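Local structure of lactate dehydrogenase (Eimeria maxima, 6CT6) at residues Leu75-Ala85 against Tyr121-Thr131; Ile152-Asp160 against Ala245-Met253. The protein probably catalyses the NADH-dependent interconversion of pyruvate and lactate. All blocks are in the same frame, centred on the assembly; numbering follows the deposited sequence.

Interaction 1. Residues Leu75-Ala85 against Tyr121-Thr131; sequences LTNADVVIITA and YCPNAFIINIT. With NAI (1,4-dihydronicotinamide adenine dinucleotide), chain D.
T131 OG1 donates to A85 O at 2.7 Å, tilted from the carbonyl plane, and closes the cofactor end of two adjacent parallel strands, 80-83 and 126-129. Five main-chain bonds hold the strands together: F126 N to D79 O, V81 N to F126 O, I128 N to V81 O, I83 N to I128 O and I130 N to I83 O. That from I128 N to V81 O is the shortest, 2.8 Å, and nearly straight, 173° at the hydrogen. The axes lie 4.7 Å apart and 13° from parallel. At the other end one water accepts from N77 N and donates to Y121 O, joining the turn 75-78 to the end of helix 104-121.

On the face carrying V81 and I83, a chi1 of 58° places C122 SG between its own backbone N and carbonyl carbon, which sets it beside V81 CG2 at 3.8 Å. I83 spreads its two branches: CD1 meets I127 CG2, while CG2 comes to 3.4 Å from N129 OD1. The amide of N129 is turned so that ND2 donates to T131 O, on a lone pair in the carbonyl plane, at 3.0 Å. On the opposite face I130 CD1 touches both I82 CG2 (3.6 Å) and T84 CG2, and M24 of helix 19-31 covers these three side chains.

Strand 80-83 also bonds to strand 11-15 in this Rossmann-type sheet, and NADH lies across the C-terminal ends of the strands. A85 CB touches the adenine, and I130 CG2 reaches NAI C2N at 3.4 Å. The chemistry thus divides: backbone bonds fix the register, apolar branches fill both faces, and the threonine hydroxyl ties together two loops that line the cofactor site.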
loop_
_atom_site.group_PDB
_atom_site.type_symbol
_atom_site.label_atom_id
_atom_site.label_comp_id
_atom_site.label_asym_id
_atom_site.label_seq_id
_atom_site.Cartn_x
_atom_site.Cartn_y
_atom_site.Cartn_z
ATOM N N LEU B 75 1.710 -19.330 -12.313
ATOM C CA LEU B 75 0.254 -19.304 -12.300
ATOM C C LEU B 75 -0.353 -20.662 -11.990
ATOM O O LEU B 75 -1.566 -20.741 -11.780
ATOM C CB LEU B 75 -0.280 -18.815 -13.648
ATOM C CG LEU B 75 0.093 -17.393 -14.061
ATOM C CD1 LEU B 75 -0.443 -17.083 -15.450
ATOM C CD2 LEU B 75 -0.434 -16.384 -13.058
ATOM N N THR B 76 0.450 -21.724 -11.956
ATOM C CA THR B 76 -0.090 -23.054 -11.723
ATOM C C THR B 76 -0.855 -23.081 -10.407
ATOM O O THR B 76 -0.325 -22.706 -9.356
ATOM C CB THR B 76 1.034 -24.093 -11.709
ATOM O OG1 THR B 76 1.733 -24.062 -12.960
ATOM C CG2 THR B 76 0.472 -25.495 -11.487
ATOM N N ASN B 77 -2.113 -23.516 -10.478
ATOM C CA ASN B 77 -2.990 -23.709 -9.326
ATOM C C ASN B 77 -3.518 -22.400 -8.753
ATOM O O ASN B 77 -3.969 -22.375 -7.603
ATOM C CB ASN B 77 -2.298 -24.505 -8.213
ATOM C CG ASN B 77 -1.985 -25.926 -8.625
ATOM O OD1 ASN B 77 -2.675 -26.507 -9.463
ATOM N ND2 ASN B 77 -0.941 -26.496 -8.035
ATOM N N ALA B 78 -3.486 -21.310 -9.515
ATOM C CA ALA B 78 -4.078 -20.066 -9.049
ATOM C C ALA B 78 -5.596 -20.189 -9.001
ATOM O O ALA B 78 -6.225 -20.718 -9.923
ATOM C CB ALA B 78 -3.681 -18.906 -9.960
ATOM N N ASP B 79 -6.183 -19.697 -7.912
ATOM C CA ASP B 79 -7.634 -19.608 -7.815
ATOM C C ASP B 79 -8.166 -18.301 -8.387
ATOM O O ASP B 79 -9.278 -18.273 -8.925
ATOM C CB ASP B 79 -8.077 -19.745 -6.354
ATOM C CG ASP B 79 -7.674 -21.075 -5.745
ATOM O OD1 ASP B 79 -8.068 -22.126 -6.292
ATOM O OD2 ASP B 79 -6.950 -21.072 -4.725
ATOM N N VAL B 80 -7.396 -17.223 -8.282
ATOM C CA VAL B 80 -7.768 -15.925 -8.832
ATOM C C VAL B 80 -6.541 -15.325 -9.505
ATOM O O VAL B 80 -5.418 -15.465 -9.011
ATOM C CB VAL B 80 -8.313 -14.980 -7.740
ATOM C CG1 VAL B 80 -8.601 -13.596 -8.310
ATOM C CG2 VAL B 80 -9.571 -15.560 -7.106
ATOM N N VAL B 81 -6.758 -14.657 -10.637
ATOM C CA VAL B 81 -5.714 -13.924 -11.347
ATOM C C VAL B 81 -6.194 -12.486 -11.505
ATOM O O VAL B 81 -7.295 -12.251 -12.021
ATOM C CB VAL B 81 -5.400 -14.548 -12.719
ATOM C CG1 VAL B 81 -4.306 -13.759 -13.434
ATOM C CG2 VAL B 81 -4.983 -16.010 -12.579
ATOM N N ILE B 82 -5.380 -11.532 -11.058
ATOM C CA ILE B 82 -5.669 -10.108 -11.222
ATOM C C ILE B 82 -4.562 -9.506 -12.080
ATOM O O ILE B 82 -3.381 -9.573 -11.717
ATOM C CB ILE B 82 -5.784 -9.376 -9.874
ATOM C CG1 ILE B 82 -6.693 -10.152 -8.909
ATOM C CG2 ILE B 82 -6.351 -7.984 -10.097
ATOM C CD1 ILE B 82 -6.798 -9.541 -7.513
ATOM N N ILE B 83 -4.945 -8.905 -13.208
ATOM C CA ILE B 83 -4.011 -8.500 -14.258
ATOM C C ILE B 83 -3.831 -6.989 -14.216
ATOM O O ILE B 83 -4.797 -6.234 -14.388
ATOM C CB ILE B 83 -4.496 -8.935 -15.649
ATOM C CG1 ILE B 83 -4.630 -10.454 -15.734
ATOM C CG2 ILE B 83 -3.532 -8.444 -16.735
ATOM C CD1 ILE B 83 -5.485 -10.922 -16.900
ATOM N N THR B 84 -2.589 -6.550 -14.018
ATOM C CA THR B 84 -2.208 -5.160 -14.225
ATOM C C THR B 84 -1.053 -5.031 -15.214
ATOM O O THR B 84 -0.452 -3.956 -15.318
ATOM C CB THR B 84 -1.840 -4.501 -12.891
ATOM O OG1 THR B 84 -0.754 -5.204 -12.280
ATOM C CG2 THR B 84 -3.036 -4.474 -11.941
ATOM N N ALA B 85 -0.732 -6.102 -15.938
ATOM C CA ALA B 85 0.400 -6.099 -16.855
ATOM C C ALA B 85 0.215 -5.072 -17.965
ATOM O O ALA B 85 -0.898 -4.841 -18.446
ATOM C CB ALA B 85 0.579 -7.490 -17.464
ATOM N N TYR B 121 -1.896 -22.705 -17.659
ATOM C CA TYR B 121 -1.527 -23.006 -16.281
ATOM C C TYR B 121 -2.670 -22.918 -15.282
ATOM O O TYR B 121 -2.611 -23.588 -14.251
ATOM C CB TYR B 121 -0.396 -22.077 -15.824
ATOM C CG TYR B 121 0.905 -22.339 -16.548
ATOM C CD1 TYR B 121 1.576 -23.542 -16.383
ATOM C CD2 TYR B 121 1.459 -21.389 -17.398
ATOM C CE1 TYR B 121 2.761 -23.797 -17.041
ATOM C CE2 TYR B 121 2.649 -21.634 -18.062
ATOM C CZ TYR B 121 3.296 -22.842 -17.878
ATOM O OH TYR B 121 4.480 -23.101 -18.532
ATOM N N CYS B 122 -3.705 -22.122 -15.545
ATOM C CA CYS B 122 -4.802 -22.026 -14.588
ATOM C C CYS B 122 -6.114 -21.707 -15.299
ATOM O O CYS B 122 -6.720 -20.657 -15.053
ATOM C CB CYS B 122 -4.490 -20.967 -13.526
ATOM S SG CYS B 122 -4.167 -19.315 -14.175
ATOM N N PRO B 123 -6.597 -22.597 -16.169
ATOM C CA PRO B 123 -7.817 -22.297 -16.935
ATOM C C PRO B 123 -9.084 -22.205 -16.095
ATOM O O PRO B 123 -10.092 -21.692 -16.595
ATOM C CB PRO B 123 -7.900 -23.463 -17.928
ATOM C CG PRO B 123 -7.154 -24.574 -17.267
ATOM C CD PRO B 123 -6.041 -23.920 -16.501
ATOM N N ASN B 124 -9.072 -22.672 -14.846
ATOM C CA ASN B 124 -10.263 -22.670 -14.004
ATOM C C ASN B 124 -10.299 -21.497 -13.030
ATOM O O ASN B 124 -11.196 -21.438 -12.181
ATOM C CB ASN B 124 -10.360 -23.986 -13.231
ATOM C CG ASN B 124 -10.495 -25.190 -14.143
ATOM O OD1 ASN B 124 -11.129 -25.116 -15.196
ATOM N ND2 ASN B 124 -9.901 -26.308 -13.742
ATOM N N ALA B 125 -9.353 -20.568 -13.129
ATOM C CA ALA B 125 -9.302 -19.435 -12.220
ATOM C C ALA B 125 -10.354 -18.390 -12.581
ATOM O O ALA B 125 -10.827 -18.302 -13.718
ATOM C CB ALA B 125 -7.913 -18.797 -12.240
ATOM N N PHE B 126 -10.725 -17.596 -11.579
ATOM C CA PHE B 126 -11.510 -16.383 -11.780
ATOM C C PHE B 126 -10.555 -15.240 -12.106
ATOM O O PHE B 126 -9.574 -15.029 -11.386
ATOM C CB PHE B 126 -12.325 -16.073 -10.522
ATOM C CG PHE B 126 -13.259 -14.903 -10.667
ATOM C CD1 PHE B 126 -14.388 -14.992 -11.466
ATOM C CD2 PHE B 126 -13.022 -13.723 -9.982
ATOM C CE1 PHE B 126 -15.252 -13.919 -11.591
ATOM C CE2 PHE B 126 -13.882 -12.647 -10.102
ATOM C CZ PHE B 126 -14.998 -12.744 -10.906
ATOM N N ILE B 127 -10.835 -14.508 -13.185
ATOM C CA ILE B 127 -9.897 -13.535 -13.740
ATOM C C ILE B 127 -10.490 -12.135 -13.640
ATOM O O ILE B 127 -11.618 -11.897 -14.086
ATOM C CB ILE B 127 -9.537 -13.869 -15.199
ATOM C CG1 ILE B 127 -8.898 -15.255 -15.276
ATOM C CG2 ILE B 127 -8.572 -12.840 -15.777
ATOM C CD1 ILE B 127 -9.757 -16.255 -15.988
ATOM N N ILE B 128 -9.718 -11.215 -13.069
ATOM C CA ILE B 128 -10.072 -9.800 -12.984
ATOM C C ILE B 128 -8.998 -9.014 -13.728
ATOM O O ILE B 128 -7.819 -9.068 -13.355
ATOM C CB ILE B 128 -10.165 -9.315 -11.528
ATOM C CG1 ILE B 128 -11.190 -10.128 -10.729
ATOM C CG2 ILE B 128 -10.503 -7.822 -11.489
ATOM C CD1 ILE B 128 -11.031 -9.977 -9.219
ATOM N N ASN B 129 -9.395 -8.266 -14.753
ATOM C CA ASN B 129 -8.457 -7.403 -15.459
ATOM C C ASN B 129 -8.593 -5.964 -14.988
ATOM O O ASN B 129 -9.691 -5.502 -14.666
ATOM C CB ASN B 129 -8.654 -7.447 -16.974
ATOM C CG ASN B 129 -7.635 -6.594 -17.705
ATOM O OD1 ASN B 129 -6.443 -6.896 -17.689
ATOM N ND2 ASN B 129 -8.093 -5.510 -18.326
ATOM N N ILE B 130 -7.465 -5.257 -14.965
ATOM C CA ILE B 130 -7.435 -3.846 -14.604
ATOM C C ILE B 130 -6.813 -3.042 -15.744
ATOM O O ILE B 130 -7.154 -1.872 -15.941
ATOM C CB ILE B 130 -6.670 -3.633 -13.282
ATOM C CG1 ILE B 130 -7.348 -4.404 -12.142
ATOM C CG2 ILE B 130 -6.601 -2.151 -12.934
ATOM C CD1 ILE B 130 -6.542 -4.442 -10.852
ATOM N N THR B 131 -5.918 -3.663 -16.516
ATOM C CA THR B 131 -5.153 -2.941 -17.532
ATOM C C THR B 131 -6.068 -2.193 -18.502
ATOM O O THR B 131 -7.042 -2.751 -19.017
ATOM C CB THR B 131 -4.261 -3.918 -18.302
ATOM O OG1 THR B 131 -3.355 -4.558 -17.396
ATOM C CG2 THR B 131 -3.462 -3.199 -19.390
HETATM P PA NAI D . 2.779 -0.099 -13.490
HETATM O O1A NAI D . 3.596 0.312 -14.695
HETATM O O2A NAI D . 3.186 0.375 -12.115
HETATM O O5B NAI D . 2.738 -1.706 -13.471
HETATM C C5B NAI D . 2.595 -2.448 -14.678
HETATM C C4B NAI D . 3.510 -3.657 -14.588
HETATM O O4B NAI D . 3.206 -4.627 -15.593
HETATM C C3B NAI D . 4.976 -3.280 -14.778
HETATM O O3B NAI D . 5.707 -3.603 -13.593
HETATM C C2B NAI D . 5.442 -4.109 -15.959
HETATM O O2B NAI D . 6.786 -4.573 -15.820
HETATM C C1B NAI D . 4.444 -5.251 -15.917
HETATM N N9A NAI D . 4.346 -6.056 -17.154
HETATM C C8A NAI D . 4.563 -5.696 -18.436
HETATM N N7A NAI D . 4.364 -6.762 -19.259
HETATM C C5A NAI D . 4.024 -7.816 -18.492
HETATM C C6A NAI D . 3.676 -9.237 -18.693
HETATM N N6A NAI D . 3.650 -9.780 -19.927
HETATM N N1A NAI D . 3.383 -9.979 -17.600
HETATM C C2A NAI D . 3.399 -9.463 -16.356
HETATM N N3A NAI D . 3.708 -8.183 -16.106
HETATM C C4A NAI D . 4.019 -7.337 -17.111
HETATM O O3 NAI D . 1.239 0.311 -13.763
HETATM P PN NAI D . 0.070 0.370 -12.647
HETATM O O1N NAI D . 0.077 1.741 -12.013
HETATM O O2N NAI D . 0.155 -0.864 -11.779
HETATM O O5D NAI D . -1.237 0.270 -13.582
HETATM C C5D NAI D . -1.461 -0.917 -14.335
HETATM C C4D NAI D . -2.640 -0.773 -15.287
HETATM O O4D NAI D . -3.852 -0.494 -14.573
HETATM C C3D NAI D . -2.430 0.376 -16.261
HETATM O O3D NAI D . -2.823 -0.050 -17.567
HETATM C C2D NAI D . -3.350 1.460 -15.751
HETATM O O2D NAI D . -3.772 2.368 -16.770
HETATM C C1D NAI D . -4.492 0.615 -15.211
HETATM N N1N NAI D . -5.435 1.285 -14.307
HETATM C C2N NAI D . -6.699 0.872 -14.406
HETATM C C3N NAI D . -7.711 1.383 -13.623
HETATM C C7N NAI D . -9.094 0.842 -13.838
HETATM O O7N NAI D . -9.234 -0.182 -14.488
HETATM N N7N NAI D . -10.138 1.489 -13.337
HETATM C C4N NAI D . -7.435 2.447 -12.594
HETATM C C5N NAI D . -6.023 2.819 -12.576
HETATM C C6N NAI D . -5.084 2.223 -13.418
HETATM O O HOH W 1 -3.858 -24.715 -12.100
HETATM O O HOH W 2 -10.896 -20.483 -8.945
#

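Interaction 2. Residues Ile152-Asp160 against Ala245-Met253; sequences ICGMAGMLD and APGTSAILM. With NAI (1,4-dihydronicotinamide adenine dinucleotide), chain D.
Strand 152-155 and helix 245-253 run nearly antiparallel, at 153° with axes 9.2 Å apart, and the closest CA pairs, such as M155 with A250 and M158 with S249, stand at 5.9 Å. Side chains therefore carry the contact. M155 CG lies opposite its own backbone N (chi1 -172°) and the chain then bends twice, which lays it along the helix: CG meets M253 SD at 3.6 Å, SD rests on S249 CB, and CE ends 3.6 Å from P246 O. The M155 and M253 chains cross at about a right angle. M253 bends at its last torsion (chi3 62°) and brings CE to 3.5 Å from C153 SG.

Past the strand, the first turn of helix 157-172 supplies M158 and L159. M158 CG lies 3.5 Å from S249 OG, and its CE reaches L252 CD1. L159 forks over the start of the other helix, with CD1 tight against A245 CB at 3.5 Å and CD2 against P246 CG. The S249 hydroxyl turns back to donate to A245 O at 2.9 Å, a carbonyl that also accepts S249 N from the opposite face of its plane.

L159 CD2 and P246 CG touch the nicotinamide atom C4N, and L159 also touches oxamate. D52 of the second subunit receives A245 N, so this helix belongs to the dimer interface as well. The serine hydroxyl has its partner within its own helix, consistent with its burial among apolar side chains, and of these L159 and P246 reach the carbon of NADH that carries the hydride.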
loop_
_atom_site.group_PDB
_atom_site.type_symbol
_atom_site.label_atom_id
_atom_site.label_comp_id
_atom_site.label_asym_id
_atom_site.label_seq_id
_atom_site.Cartn_x
_atom_site.Cartn_y
_atom_site.Cartn_z
ATOM N N ILE B 152 -14.644 -14.144 -15.935
ATOM C CA ILE B 152 -13.729 -13.039 -16.194
ATOM C C ILE B 152 -14.524 -11.741 -16.224
ATOM O O ILE B 152 -15.655 -11.698 -16.714
ATOM C CB ILE B 152 -12.933 -13.251 -17.503
ATOM C CG1 ILE B 152 -11.954 -12.095 -17.735
ATOM C CG2 ILE B 152 -13.869 -13.398 -18.695
ATOM C CD1 ILE B 152 -10.866 -12.419 -18.746
ATOM N N CYS B 153 -13.921 -10.687 -15.680
ATOM C CA CYS B 153 -14.514 -9.359 -15.683
ATOM C C CYS B 153 -13.397 -8.333 -15.570
ATOM O O CYS B 153 -12.230 -8.673 -15.363
ATOM C CB CYS B 153 -15.518 -9.182 -14.539
ATOM S SG CYS B 153 -14.779 -9.280 -12.897
ATOM N N GLY B 154 -13.771 -7.070 -15.701
ATOM C CA GLY B 154 -12.841 -5.964 -15.538
ATOM C C GLY B 154 -13.231 -5.118 -14.342
ATOM O O GLY B 154 -14.417 -4.878 -14.103
ATOM N N MET B 155 -12.228 -4.680 -13.587
ATOM C CA MET B 155 -12.435 -3.749 -12.486
ATOM C C MET B 155 -12.421 -2.331 -13.037
ATOM O O MET B 155 -11.421 -1.897 -13.621
ATOM C CB MET B 155 -11.354 -3.913 -11.415
ATOM C CG MET B 155 -11.596 -3.111 -10.120
ATOM S SD MET B 155 -11.529 -1.308 -10.264
ATOM C CE MET B 155 -9.817 -1.018 -10.712
ATOM N N ALA B 156 -13.528 -1.617 -12.861
ATOM C CA ALA B 156 -13.529 -0.177 -13.079
ATOM C C ALA B 156 -14.679 0.484 -12.332
ATOM O O ALA B 156 -14.480 1.485 -11.635
ATOM C CB ALA B 156 -13.605 0.143 -14.574
ATOM N N GLY B 157 -15.881 -0.079 -12.456
ATOM C CA GLY B 157 -17.055 0.565 -11.885
ATOM C C GLY B 157 -16.963 0.753 -10.382
ATOM O O GLY B 157 -17.422 1.764 -9.844
ATOM N N MET B 158 -16.377 -0.219 -9.679
ATOM C CA MET B 158 -16.221 -0.083 -8.234
ATOM C C MET B 158 -15.399 1.152 -7.888
ATOM O O MET B 158 -15.732 1.885 -6.949
ATOM C CB MET B 158 -15.574 -1.341 -7.652
ATOM C CG MET B 158 -15.377 -1.300 -6.138
ATOM S SD MET B 158 -16.937 -1.113 -5.252
ATOM C CE MET B 158 -16.400 -1.333 -3.556
ATOM N N LEU B 159 -14.326 1.402 -8.643
ATOM C CA LEU B 159 -13.503 2.584 -8.412
ATOM C C LEU B 159 -14.251 3.858 -8.783
ATOM O O LEU B 159 -14.294 4.816 -8.004
ATOM C CB LEU B 159 -12.207 2.480 -9.215
ATOM C CG LEU B 159 -11.344 3.745 -9.285
ATOM C CD1 LEU B 159 -10.715 4.057 -7.938
ATOM C CD2 LEU B 159 -10.289 3.595 -10.355
ATOM N N ASP B 160 -14.818 3.900 -9.991
ATOM C CA ASP B 160 -15.571 5.078 -10.408
ATOM C C ASP B 160 -16.734 5.343 -9.458
ATOM O O ASP B 160 -16.984 6.495 -9.075
ATOM C CB ASP B 160 -16.071 4.893 -11.842
ATOM C CG ASP B 160 -14.938 4.847 -12.855
ATOM O OD1 ASP B 160 -13.971 5.622 -12.697
ATOM O OD2 ASP B 160 -15.010 4.036 -13.805
ATOM N N ALA B 245 -7.001 3.120 -4.291
ATOM C CA ALA B 245 -8.398 2.749 -4.497
ATOM C C ALA B 245 -8.573 1.715 -5.604
ATOM O O ALA B 245 -9.423 0.823 -5.445
ATOM C CB ALA B 245 -9.234 4.004 -4.779
ATOM N N PRO B 246 -7.839 1.765 -6.722
ATOM C CA PRO B 246 -7.968 0.681 -7.713
ATOM C C PRO B 246 -7.600 -0.692 -7.173
ATOM O O PRO B 246 -8.289 -1.675 -7.479
ATOM C CB PRO B 246 -7.015 1.122 -8.834
ATOM C CG PRO B 246 -6.956 2.598 -8.720
ATOM C CD PRO B 246 -7.094 2.917 -7.258
ATOM N N GLY B 247 -6.521 -0.795 -6.392
ATOM C CA GLY B 247 -6.114 -2.091 -5.876
ATOM C C GLY B 247 -7.112 -2.662 -4.886
ATOM O O GLY B 247 -7.421 -3.858 -4.917
ATOM N N THR B 248 -7.634 -1.816 -3.998
ATOM C CA THR B 248 -8.613 -2.275 -3.019
ATOM C C THR B 248 -9.910 -2.701 -3.698
ATOM O O THR B 248 -10.512 -3.709 -3.317
ATOM C CB THR B 248 -8.864 -1.169 -1.995
ATOM O OG1 THR B 248 -7.612 -0.739 -1.442
ATOM C CG2 THR B 248 -9.766 -1.647 -0.865
ATOM N N SER B 249 -10.346 -1.958 -4.719
ATOM C CA SER B 249 -11.546 -2.337 -5.460
ATOM C C SER B 249 -11.406 -3.733 -6.054
ATOM O O SER B 249 -12.302 -4.575 -5.906
ATOM C CB SER B 249 -11.829 -1.315 -6.564
ATOM O OG SER B 249 -12.123 -0.038 -6.021
ATOM N N ALA B 250 -10.289 -3.993 -6.739
ATOM C CA ALA B 250 -10.072 -5.307 -7.335
ATOM C C ALA B 250 -10.044 -6.398 -6.275
ATOM O O ALA B 250 -10.585 -7.492 -6.484
ATOM C CB ALA B 250 -8.769 -5.312 -8.132
ATOM N N ILE B 251 -9.417 -6.122 -5.130
ATOM C CA ILE B 251 -9.265 -7.151 -4.105
ATOM C C ILE B 251 -10.614 -7.493 -3.481
ATOM O O ILE B 251 -10.884 -8.655 -3.156
ATOM C CB ILE B 251 -8.236 -6.698 -3.053
ATOM C CG1 ILE B 251 -6.806 -6.899 -3.583
ATOM C CG2 ILE B 251 -8.419 -7.438 -1.729
ATOM C CD1 ILE B 251 -6.368 -8.360 -3.714
ATOM N N LEU B 252 -11.487 -6.500 -3.308
ATOM C CA LEU B 252 -12.814 -6.788 -2.772
ATOM C C LEU B 252 -13.604 -7.676 -3.723
ATOM O O LEU B 252 -14.344 -8.563 -3.280
ATOM C CB LEU B 252 -13.574 -5.489 -2.484
ATOM C CG LEU B 252 -13.038 -4.629 -1.332
ATOM C CD1 LEU B 252 -13.937 -3.424 -1.084
ATOM C CD2 LEU B 252 -12.882 -5.448 -0.052
ATOM N N MET B 253 -13.447 -7.468 -5.033
ATOM C CA MET B 253 -14.095 -8.345 -6.004
ATOM C C MET B 253 -13.565 -9.768 -5.878
ATOM O O MET B 253 -14.338 -10.734 -5.859
ATOM C CB MET B 253 -13.875 -7.813 -7.420
ATOM C CG MET B 253 -14.523 -6.460 -7.688
ATOM S SD MET B 253 -13.904 -5.656 -9.190
ATOM C CE MET B 253 -14.394 -6.839 -10.443
HETATM P PA NAI D . 2.779 -0.099 -13.490
HETATM O O1A NAI D . 3.596 0.312 -14.695
HETATM O O2A NAI D . 3.186 0.375 -12.115
HETATM O O5B NAI D . 2.738 -1.706 -13.471
HETATM C C5B NAI D . 2.595 -2.448 -14.678
HETATM C C4B NAI D . 3.510 -3.657 -14.588
HETATM O O4B NAI D . 3.206 -4.627 -15.593
HETATM C C3B NAI D . 4.976 -3.280 -14.778
HETATM O O3B NAI D . 5.707 -3.603 -13.593
HETATM C C2B NAI D . 5.442 -4.109 -15.959
HETATM O O2B NAI D . 6.786 -4.573 -15.820
HETATM C C1B NAI D . 4.444 -5.251 -15.917
HETATM N N9A NAI D . 4.346 -6.056 -17.154
HETATM C C8A NAI D . 4.563 -5.696 -18.436
HETATM N N7A NAI D . 4.364 -6.762 -19.259
HETATM C C5A NAI D . 4.024 -7.816 -18.492
HETATM C C6A NAI D . 3.676 -9.237 -18.693
HETATM N N6A NAI D . 3.650 -9.780 -19.927
HETATM N N1A NAI D . 3.383 -9.979 -17.600
HETATM C C2A NAI D . 3.399 -9.463 -16.356
HETATM N N3A NAI D . 3.708 -8.183 -16.106
HETATM C C4A NAI D . 4.019 -7.337 -17.111
HETATM O O3 NAI D . 1.239 0.311 -13.763
HETATM P PN NAI D . 0.070 0.370 -12.647
HETATM O O1N NAI D . 0.077 1.741 -12.013
HETATM O O2N NAI D . 0.155 -0.864 -11.779
HETATM O O5D NAI D . -1.237 0.270 -13.582
HETATM C C5D NAI D . -1.461 -0.917 -14.335
HETATM C C4D NAI D . -2.640 -0.773 -15.287
HETATM O O4D NAI D . -3.852 -0.494 -14.573
HETATM C C3D NAI D . -2.430 0.376 -16.261
HETATM O O3D NAI D . -2.823 -0.050 -17.567
HETATM C C2D NAI D . -3.350 1.460 -15.751
HETATM O O2D NAI D . -3.772 2.368 -16.770
HETATM C C1D NAI D . -4.492 0.615 -15.211
HETATM N N1N NAI D . -5.435 1.285 -14.307
HETATM C C2N NAI D . -6.699 0.872 -14.406
HETATM C C3N NAI D . -7.711 1.383 -13.623
HETATM C C7N NAI D . -9.094 0.842 -13.838
HETATM O O7N NAI D . -9.234 -0.182 -14.488
HETATM N N7N NAI D . -10.138 1.489 -13.337
HETATM C C4N NAI D . -7.435 2.447 -12.594
HETATM C C5N NAI D . -6.023 2.819 -12.576
HETATM C C6N NAI D . -5.084 2.223 -13.418
#

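Interactions 1 and 2 join through neighbouring strands of one sheet, 126-129 and 152-155: N129 N lies 2.9 Å from C153 O, and N129 O lies 2.9 Å from M155 N, both probable hydrogen bonds. The main chain of N129 thus serves strand 152-155, while its side chain belongs to interaction 1. On one face of the sheet I130 CD1 packs on A250 CB at 3.6 Å, bringing helix 245-253 against the strand ends. The centres are 14 Å apart, and both contacts touch one NADH. Interaction 1 borders it from A85 at the adenine, with T131 CG2 3.7 Å from NAI O3D; interaction 2 meets the nicotinamide end through P246.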